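Local coordinates for protein MdcC (PDB 5VIT) that probably serves as the acyl carrier subunit of malonate decarboxylase, holding acetyl and malonyl thioesters on a prosthetic group derived from dephospho-CoA, at residues T3-F8 against S41-T46; L28-E33 against L71-H76. One frame throughout, in Å; residues are numbered along the deposited sequence.

Contact 1: T3-F8 against S41-T46; sequences TLSFEF and SIQVQT
Leu4 and Phe6 join Val44 and Ile42 through four backbone hydrogen bonds, two to each antiparallel hydrogen-bonded pair. Phe6 N to Ile42 O is 2.7 Å, and Ile42 N bonds back to Phe6 O. CA-H...O contacts fill in between, such as Ser5 CA to Ile42 O at 3.3 Å.

Polar side chains meet on the face that carries Thr3, Ser5, Gln43 and Gln45. Ser5 OG gives a hydrogen bond to Gln43 OE1 at 2.9 Å, coming from above the amide plane. The Gln43 chain bends at chi2 (95°), which brings its amide toward strand 2-9, beside Ser5 and Thr3. Its NE2 then lies 3.3 Å from Thr3 CG2. Gln45 NE2 makes a weak bond to Thr3 OG1 at 3.4 Å.

The other face is apolar. Phe6 CE1 meets Val44 CG2 at 3.9 Å, and Phe8 CD1 meets Ile42 CD1 at 4.1 Å. Phe59 of helix 52-62 packs edge-to-face on the Phe6 ring and also touches Ile42. The ladder thus holds the outermost strand 2-9 to the chain's sheet with its aromatic face set against helix 52-62, while the exposed Thr3 and Ser5 place the polar face toward solvent.

Contact 2: L28-E33 against L71-H76; sequences LEVLLE and LLIDIH
Glu29 and His76 pair at one end of this antiparallel ladder, in the five-stranded mixed sheet of an alpha+beta fold. A chi1 of 72° tucks Glu29 CG over the backbone, flanked by N and C, and the chain runs extended from there beside the histidine. From CB the chain reaches CG, which lies 3.7 Å from His76 ND1 and beside His76 CB. CD comes next, at the ring edge and 3.5 Å from His76 ND1. At the tip OE1 accepts a hydrogen bond from His76 ND1 at 2.6 Å, through its anti lone pair. The carboxylate and ring planes are 50° apart. This bond probably holds the ring's rotation, and the carboxylate would probably favour a protonated imidazole. A leucine in place of Glu29 would probably leave His76 ND1 without its acceptor and the ring freer to turn.

Six backbone hydrogen bonds run along the strands, two at each of the pairs Glu29-His76, Leu31-Asp74 and Glu33-Leu72. The face bearing Val30, Leu32, Ile73 and Ile75 is buried and apolar. Leu32 runs alongside Ile73, and Val30 alongside Ile75. Helix 82-96 covers part of this face, with Phe93 on Ile73 and Ile96 on Leu32. Val30 also reaches diagonally, its CG1 3.8 Å from Ile73 CG2.

From the N terminus, strand 2-9 comes first and pairs with strand 39-46, where contact 1 closes a loop holding strands 18-21 and 27-34. Strand 27-34 lies inside that loop but pairs with strand 71-78, which arrives after helix 52-62. Contact 2 therefore closes a second loop that crosses the first. The two contacts meet where strands 39-46 and 71-78 run parallel as neighbours. There Gln43 probably bonds through its backbone to Ile73 and Ile75, and Gln45 OE1 packs 3.4 Å from His76 CD2. Contact 1 adds the outer strand 2-9 to the sheet, while contact 2 joins its centre to strand 27-34, which borders strand 18-21.

Contact 1: T3-F8 against S41-T46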
ATOM      1  N   THR B   3     -22.909  -4.595  25.032  1.00 35.81           N
ATOM      2  CA  THR B   3     -22.602  -3.183  25.069  1.00 40.23           C
ATOM      3  C   THR B   3     -21.199  -3.049  25.624  1.00 42.66           C
ATOM      4  O   THR B   3     -20.857  -3.649  26.652  1.00 41.74           O
ATOM      5  CB  THR B   3     -23.611  -2.391  25.919  1.00 42.37           C
ATOM      6  OG1 THR B   3     -24.922  -2.582  25.382  1.00 42.99           O
ATOM      7  CG2 THR B   3     -23.292  -0.906  25.902  1.00 38.62           C
ATOM      8  N   LEU B   4     -20.385  -2.282  24.914  1.00 39.08           N
ATOM      9  CA  LEU B   4     -18.968  -2.188  25.197  1.00 36.88           C
ATOM     10  C   LEU B   4     -18.596  -0.727  25.271  1.00 36.77           C
ATOM     11  O   LEU B   4     -19.191   0.105  24.589  1.00 37.09           O
ATOM     12  CB  LEU B   4     -18.146  -2.900  24.114  1.00 32.61           C
ATOM     13  CG  LEU B   4     -18.517  -4.341  23.778  1.00 37.03           C
ATOM     14  CD1 LEU B   4     -17.862  -4.764  22.476  1.00 33.83           C
ATOM     15  CD2 LEU B   4     -18.076  -5.261  24.904  1.00 41.50           C
ATOM     16  N   SER B   5     -17.606  -0.418  26.096  1.00 36.49           N
ATOM     17  CA  SER B   5     -17.147   0.952  26.258  1.00 39.40           C
ATOM     18  C   SER B   5     -15.661   1.019  26.041  1.00 33.70           C
ATOM     19  O   SER B   5     -14.930   0.135  26.477  1.00 39.49           O
ATOM     20  CB  SER B   5     -17.497   1.479  27.648  1.00 38.76           C
ATOM     21  OG  SER B   5     -18.896   1.418  27.839  1.00 49.69           O
ATOM     22  N   PHE B   6     -15.212   2.063  25.363  1.00 31.89           N
ATOM     23  CA  PHE B   6     -13.792   2.226  25.099  1.00 33.93           C
ATOM     24  C   PHE B   6     -13.419   3.657  25.383  1.00 32.36           C
ATOM     25  O   PHE B   6     -14.259   4.546  25.317  1.00 33.85           O
ATOM     26  CB  PHE B   6     -13.440   1.868  23.649  1.00 34.76           C
ATOM     27  CG  PHE B   6     -13.845   0.478  23.255  1.00 33.05           C
ATOM     28  CD1 PHE B   6     -15.148   0.207  22.875  1.00 26.94           C
ATOM     29  CD2 PHE B   6     -12.928  -0.554  23.274  1.00 31.52           C
ATOM     30  CE1 PHE B   6     -15.530  -1.066  22.533  1.00 33.02           C
ATOM     31  CE2 PHE B   6     -13.300  -1.831  22.918  1.00 33.61           C
ATOM     32  CZ  PHE B   6     -14.607  -2.086  22.535  1.00 34.38           C
ATOM     33  N   GLU B   7     -12.150   3.877  25.696  1.00 37.25           N
ATOM     34  CA  GLU B   7     -11.677   5.224  25.934  1.00 41.03           C
ATOM     35  C   GLU B   7     -10.243   5.380  25.450  1.00 38.87           C
ATOM     36  O   GLU B   7      -9.411   4.480  25.579  1.00 38.94           O
ATOM     37  CB  GLU B   7     -11.812   5.574  27.415  1.00 41.13           C
ATOM     38  CG  GLU B   7     -11.374   6.982  27.744  1.00 53.28           C
ATOM     39  CD  GLU B   7     -11.693   7.357  29.171  1.00 62.82           C
ATOM     40  OE1 GLU B   7     -10.887   8.097  29.777  1.00 63.53           O
ATOM     41  OE2 GLU B   7     -12.755   6.915  29.675  1.00 68.34           O
ATOM     42  N   PHE B   8      -9.964   6.528  24.858  1.00 39.86           N
ATOM     43  CA  PHE B   8      -8.677   6.747  24.240  1.00 39.31           C
ATOM     44  C   PHE B   8      -8.230   8.152  24.503  1.00 43.30           C
ATOM     45  O   PHE B   8      -9.066   9.034  24.703  1.00 41.24           O
ATOM     46  CB  PHE B   8      -8.738   6.473  22.731  1.00 37.74           C
ATOM     47  CG  PHE B   8      -8.970   5.035  22.407  1.00 41.67           C
ATOM     48  CD1 PHE B   8     -10.250   4.567  22.153  1.00 33.85           C
ATOM     49  CD2 PHE B   8      -7.912   4.138  22.407  1.00 36.59           C
ATOM     50  CE1 PHE B   8     -10.461   3.240  21.886  1.00 36.88           C
ATOM     51  CE2 PHE B   8      -8.122   2.806  22.134  1.00 33.59           C
ATOM     52  CZ  PHE B   8      -9.396   2.357  21.881  1.00 36.88           C
ATOM     53  N   SER B  41     -14.427   9.036  24.118  1.00 36.73           N
ATOM     54  CA  SER B  41     -15.263   7.992  24.715  1.00 37.04           C
ATOM     55  C   SER B  41     -16.111   7.314  23.656  1.00 33.55           C
ATOM     56  O   SER B  41     -16.842   7.977  22.937  1.00 34.42           O
ATOM     57  CB  SER B  41     -16.173   8.572  25.809  1.00 33.92           C
ATOM     58  OG  SER B  41     -15.425   8.950  26.949  1.00 49.97           O
ATOM     59  N   ILE B  42     -16.021   5.992  23.578  1.00 34.45           N
ATOM     60  CA  ILE B  42     -16.748   5.240  22.565  1.00 35.78           C
ATOM     61  C   ILE B  42     -17.624   4.181  23.208  1.00 38.40           C
ATOM     62  O   ILE B  42     -17.160   3.373  24.022  1.00 34.98           O
ATOM     63  CB  ILE B  42     -15.800   4.553  21.563  1.00 37.92           C
ATOM     64  CG1 ILE B  42     -14.902   5.585  20.867  1.00 34.95           C
ATOM     65  CG2 ILE B  42     -16.605   3.738  20.554  1.00 34.92           C
ATOM     66  CD1 ILE B  42     -13.737   4.978  20.092  1.00 33.47           C
ATOM     67  N   GLN B  43     -18.899   4.213  22.846  1.00 35.59           N
ATOM     68  CA  GLN B  43     -19.855   3.198  23.247  1.00 34.47           C
ATOM     69  C   GLN B  43     -20.227   2.370  22.022  1.00 34.41           C
ATOM     70  O   GLN B  43     -20.567   2.932  20.980  1.00 35.04           O
ATOM     71  CB  GLN B  43     -21.092   3.850  23.845  1.00 37.95           C
ATOM     72  CG  GLN B  43     -22.050   2.897  24.478  1.00 45.54           C
ATOM     73  CD  GLN B  43     -21.814   2.776  25.959  1.00 55.75           C
ATOM     74  OE1 GLN B  43     -20.760   3.185  26.479  1.00 51.20           O
ATOM     75  NE2 GLN B  43     -22.809   2.247  26.665  1.00 57.60           N
ATOM     76  N   VAL B  44     -20.149   1.048  22.137  1.00 30.53           N
ATOM     77  CA  VAL B  44     -20.522   0.162  21.039  1.00 31.30           C
ATOM     78  C   VAL B  44     -21.631  -0.775  21.477  1.00 37.49           C
ATOM     79  O   VAL B  44     -21.520  -1.452  22.501  1.00 38.61           O
ATOM     80  CB  VAL B  44     -19.334  -0.709  20.523  1.00 34.01           C
ATOM     81  CG1 VAL B  44     -19.818  -1.706  19.466  1.00 31.13           C
ATOM     82  CG2 VAL B  44     -18.214   0.150  19.967  1.00 30.12           C
ATOM     83  N   GLN B  45     -22.701  -0.809  20.695  1.00 32.31           N
ATOM     84  CA  GLN B  45     -23.721  -1.831  20.846  1.00 31.18           C
ATOM     85  C   GLN B  45     -23.682  -2.669  19.588  1.00 32.91           C
ATOM     86  O   GLN B  45     -23.820  -2.135  18.476  1.00 31.55           O
ATOM     87  CB  GLN B  45     -25.092  -1.211  21.053  1.00 31.30           C
ATOM     88  CG  GLN B  45     -25.740  -1.624  22.329  1.00 44.33           C
ATOM     89  CD  GLN B  45     -26.913  -0.738  22.692  1.00 49.80           C
ATOM     90  OE1 GLN B  45     -27.239   0.209  21.973  1.00 45.01           O
ATOM     91  NE2 GLN B  45     -27.549  -1.035  23.822  1.00 50.69           N
ATOM     92  N   THR B  46     -23.461  -3.971  19.747  1.00 30.15           N
ATOM     93  CA  THR B  46     -23.240  -4.829  18.589  1.00 30.81           C
ATOM     94  C   THR B  46     -24.026  -6.126  18.745  1.00 30.96           C
ATOM     95  O   THR B  46     -24.201  -6.621  19.846  1.00 35.43           O
ATOM     96  CB  THR B  46     -21.704  -5.125  18.370  1.00 33.53           C
ATOM     97  OG1 THR B  46     -21.514  -5.890  17.174  1.00 33.20           O
ATOM     98  CG2 THR B  46     -21.113  -5.896  19.552  1.00 33.22           C
TER

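Contact 2: L28-E33 against L71-H76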
ATOM      1  N   LEU B  28     -23.610  -0.616  10.227  1.00 25.77           N
ATOM      2  CA  LEU B  28     -23.668   0.069  11.518  1.00 26.45           C
ATOM      3  C   LEU B  28     -23.948   1.548  11.305  1.00 29.19           C
ATOM      4  O   LEU B  28     -23.677   2.081  10.227  1.00 28.64           O
ATOM      5  CB  LEU B  28     -22.352  -0.095  12.290  1.00 23.10           C
ATOM      6  CG  LEU B  28     -21.156   0.714  11.765  1.00 27.56           C
ATOM      7  CD1 LEU B  28     -20.055   0.765  12.807  1.00 25.93           C
ATOM      8  CD2 LEU B  28     -20.594   0.140  10.409  1.00 25.92           C
ATOM      9  N   GLU B  29     -24.470   2.219  12.328  1.00 26.39           N
ATOM     10  CA  GLU B  29     -24.486   3.679  12.318  1.00 28.02           C
ATOM     11  C   GLU B  29     -23.499   4.191  13.352  1.00 27.91           C
ATOM     12  O   GLU B  29     -23.220   3.515  14.332  1.00 28.71           O
ATOM     13  CB  GLU B  29     -25.882   4.241  12.605  1.00 27.56           C
ATOM     14  CG  GLU B  29     -26.331   4.067  14.061  1.00 27.95           C
ATOM     15  CD  GLU B  29     -27.745   4.597  14.319  1.00 33.05           C
ATOM     16  OE1 GLU B  29     -28.229   4.468  15.469  1.00 31.08           O
ATOM     17  OE2 GLU B  29     -28.370   5.145  13.376  1.00 27.17           O
ATOM     18  N   VAL B  30     -22.967   5.387  13.131  1.00 26.39           N
ATOM     19  CA  VAL B  30     -22.040   5.976  14.072  1.00 30.75           C
ATOM     20  C   VAL B  30     -22.460   7.422  14.344  1.00 32.01           C
ATOM     21  O   VAL B  30     -22.615   8.220  13.415  1.00 30.14           O
ATOM     22  CB  VAL B  30     -20.571   5.917  13.550  1.00 28.05           C
ATOM     23  CG1 VAL B  30     -19.635   6.580  14.528  1.00 27.80           C
ATOM     24  CG2 VAL B  30     -20.131   4.465  13.331  1.00 29.96           C
ATOM     25  N   LEU B  31     -22.679   7.740  15.616  1.00 28.02           N
ATOM     26  CA  LEU B  31     -22.964   9.110  16.038  1.00 31.88           C
ATOM     27  C   LEU B  31     -21.671   9.716  16.552  1.00 31.95           C
ATOM     28  O   LEU B  31     -20.978   9.093  17.355  1.00 37.21           O
ATOM     29  CB  LEU B  31     -24.027   9.153  17.141  1.00 32.63           C
ATOM     30  CG  LEU B  31     -25.514   8.813  16.968  1.00 33.62           C
ATOM     31  CD1 LEU B  31     -26.245   9.957  16.306  1.00 35.18           C
ATOM     32  CD2 LEU B  31     -25.752   7.497  16.238  1.00 30.62           C
ATOM     33  N   LEU B  32     -21.327  10.912  16.097  1.00 34.18           N
ATOM     34  CA  LEU B  32     -20.115  11.563  16.574  1.00 38.09           C
ATOM     35  C   LEU B  32     -20.429  12.983  17.030  1.00 37.44           C
ATOM     36  O   LEU B  32     -20.919  13.787  16.242  1.00 35.92           O
ATOM     37  CB  LEU B  32     -19.026  11.579  15.487  1.00 34.89           C
ATOM     38  CG  LEU B  32     -18.672  10.244  14.827  1.00 34.31           C
ATOM     39  CD1 LEU B  32     -19.500  10.000  13.542  1.00 30.94           C
ATOM     40  CD2 LEU B  32     -17.188  10.189  14.547  1.00 25.75           C
ATOM     41  N   GLU B  33     -20.146  13.269  18.304  1.00 38.26           N
ATOM     42  CA  GLU B  33     -20.444  14.568  18.925  1.00 42.60           C
ATOM     43  C   GLU B  33     -19.239  15.082  19.717  1.00 43.65           C
ATOM     44  O   GLU B  33     -18.408  14.291  20.170  1.00 38.72           O
ATOM     45  CB  GLU B  33     -21.655  14.471  19.863  1.00 39.62           C
ATOM     46  CG  GLU B  33     -22.940  13.916  19.246  1.00 46.34           C
ATOM     47  CD  GLU B  33     -24.053  13.707  20.291  1.00 45.05           C
ATOM     48  OE1 GLU B  33     -24.621  14.711  20.759  1.00 45.86           O
ATOM     49  OE2 GLU B  33     -24.342  12.541  20.652  1.00 47.36           O
ATOM     50  N   LEU B  71     -14.054  13.357  21.195  1.00 43.88           N
ATOM     51  CA  LEU B  71     -15.416  13.171  20.725  1.00 35.72           C
ATOM     52  C   LEU B  71     -16.162  12.216  21.625  1.00 36.28           C
ATOM     53  O   LEU B  71     -15.562  11.478  22.411  1.00 35.52           O
ATOM     54  CB  LEU B  71     -15.432  12.639  19.290  1.00 38.08           C
ATOM     55  CG  LEU B  71     -14.874  13.505  18.164  1.00 41.16           C
ATOM     56  CD1 LEU B  71     -14.889  12.730  16.874  1.00 38.01           C
ATOM     57  CD2 LEU B  71     -15.684  14.777  18.016  1.00 44.98           C
ATOM     58  N   LEU B  72     -17.483  12.257  21.503  1.00 36.60           N
ATOM     59  CA  LEU B  72     -18.367  11.250  22.069  1.00 35.24           C
ATOM     60  C   LEU B  72     -18.861  10.435  20.893  1.00 35.25           C
ATOM     61  O   LEU B  72     -19.471  10.978  19.971  1.00 29.89           O
ATOM     62  CB  LEU B  72     -19.536  11.883  22.824  1.00 37.81           C
ATOM     63  CG  LEU B  72     -19.414  12.178  24.320  1.00 38.61           C
ATOM     64  CD1 LEU B  72     -18.019  12.587  24.692  1.00 40.15           C
ATOM     65  CD2 LEU B  72     -20.400  13.250  24.740  1.00 30.37           C
ATOM     66  N   ILE B  73     -18.561   9.142  20.894  1.00 36.85           N
ATOM     67  CA  ILE B  73     -18.924   8.322  19.750  1.00 36.89           C
ATOM     68  C   ILE B  73     -19.834   7.225  20.213  1.00 33.77           C
ATOM     69  O   ILE B  73     -19.517   6.476  21.144  1.00 35.41           O
ATOM     70  CB  ILE B  73     -17.692   7.724  19.039  1.00 36.32           C
ATOM     71  CG1 ILE B  73     -16.886   8.829  18.352  1.00 35.56           C
ATOM     72  CG2 ILE B  73     -18.124   6.690  17.996  1.00 36.34           C
ATOM     73  CD1 ILE B  73     -15.723   8.308  17.520  1.00 32.24           C
ATOM     74  N   ASP B  74     -20.992   7.158  19.575  1.00 30.56           N
ATOM     75  CA  ASP B  74     -21.956   6.112  19.855  1.00 32.77           C
ATOM     76  C   ASP B  74     -22.147   5.252  18.601  1.00 34.34           C
ATOM     77  O   ASP B  74     -22.469   5.754  17.516  1.00 30.37           O
ATOM     78  CB  ASP B  74     -23.273   6.722  20.321  1.00 37.52           C
ATOM     79  CG  ASP B  74     -24.052   5.802  21.233  1.00 45.49           C
ATOM     80  OD1 ASP B  74     -23.753   4.582  21.266  1.00 50.26           O
ATOM     81  OD2 ASP B  74     -24.983   6.302  21.902  1.00 49.55           O
ATOM     82  N   ILE B  75     -21.922   3.955  18.756  1.00 33.42           N
ATOM     83  CA  ILE B  75     -21.983   3.037  17.635  1.00 33.01           C
ATOM     84  C   ILE B  75     -23.097   2.026  17.847  1.00 32.02           C
ATOM     85  O   ILE B  75     -23.231   1.468  18.939  1.00 31.35           O
ATOM     86  CB  ILE B  75     -20.639   2.308  17.444  1.00 30.70           C
ATOM     87  CG1 ILE B  75     -19.576   3.285  16.944  1.00 28.05           C
ATOM     88  CG2 ILE B  75     -20.791   1.131  16.493  1.00 27.70           C
ATOM     89  CD1 ILE B  75     -18.196   2.710  16.925  1.00 27.16           C
ATOM     90  N   HIS B  76     -23.907   1.814  16.809  1.00 27.27           N
ATOM     91  CA  HIS B  76     -24.915   0.757  16.817  1.00 25.02           C
ATOM     92  C   HIS B  76     -24.633  -0.136  15.640  1.00 27.35           C
ATOM     93  O   HIS B  76     -24.889   0.237  14.490  1.00 28.75           O
ATOM     94  CB  HIS B  76     -26.343   1.330  16.755  1.00 31.60           C
ATOM     95  CG  HIS B  76     -26.657   2.286  17.867  1.00 34.96           C
ATOM     96  ND1 HIS B  76     -27.091   3.577  17.642  1.00 34.10           N
ATOM     97  CD2 HIS B  76     -26.595   2.139  19.215  1.00 35.31           C
ATOM     98  CE1 HIS B  76     -27.283   4.184  18.800  1.00 36.10           C
ATOM     99  NE2 HIS B  76     -26.980   3.336  19.771  1.00 38.55           N
TER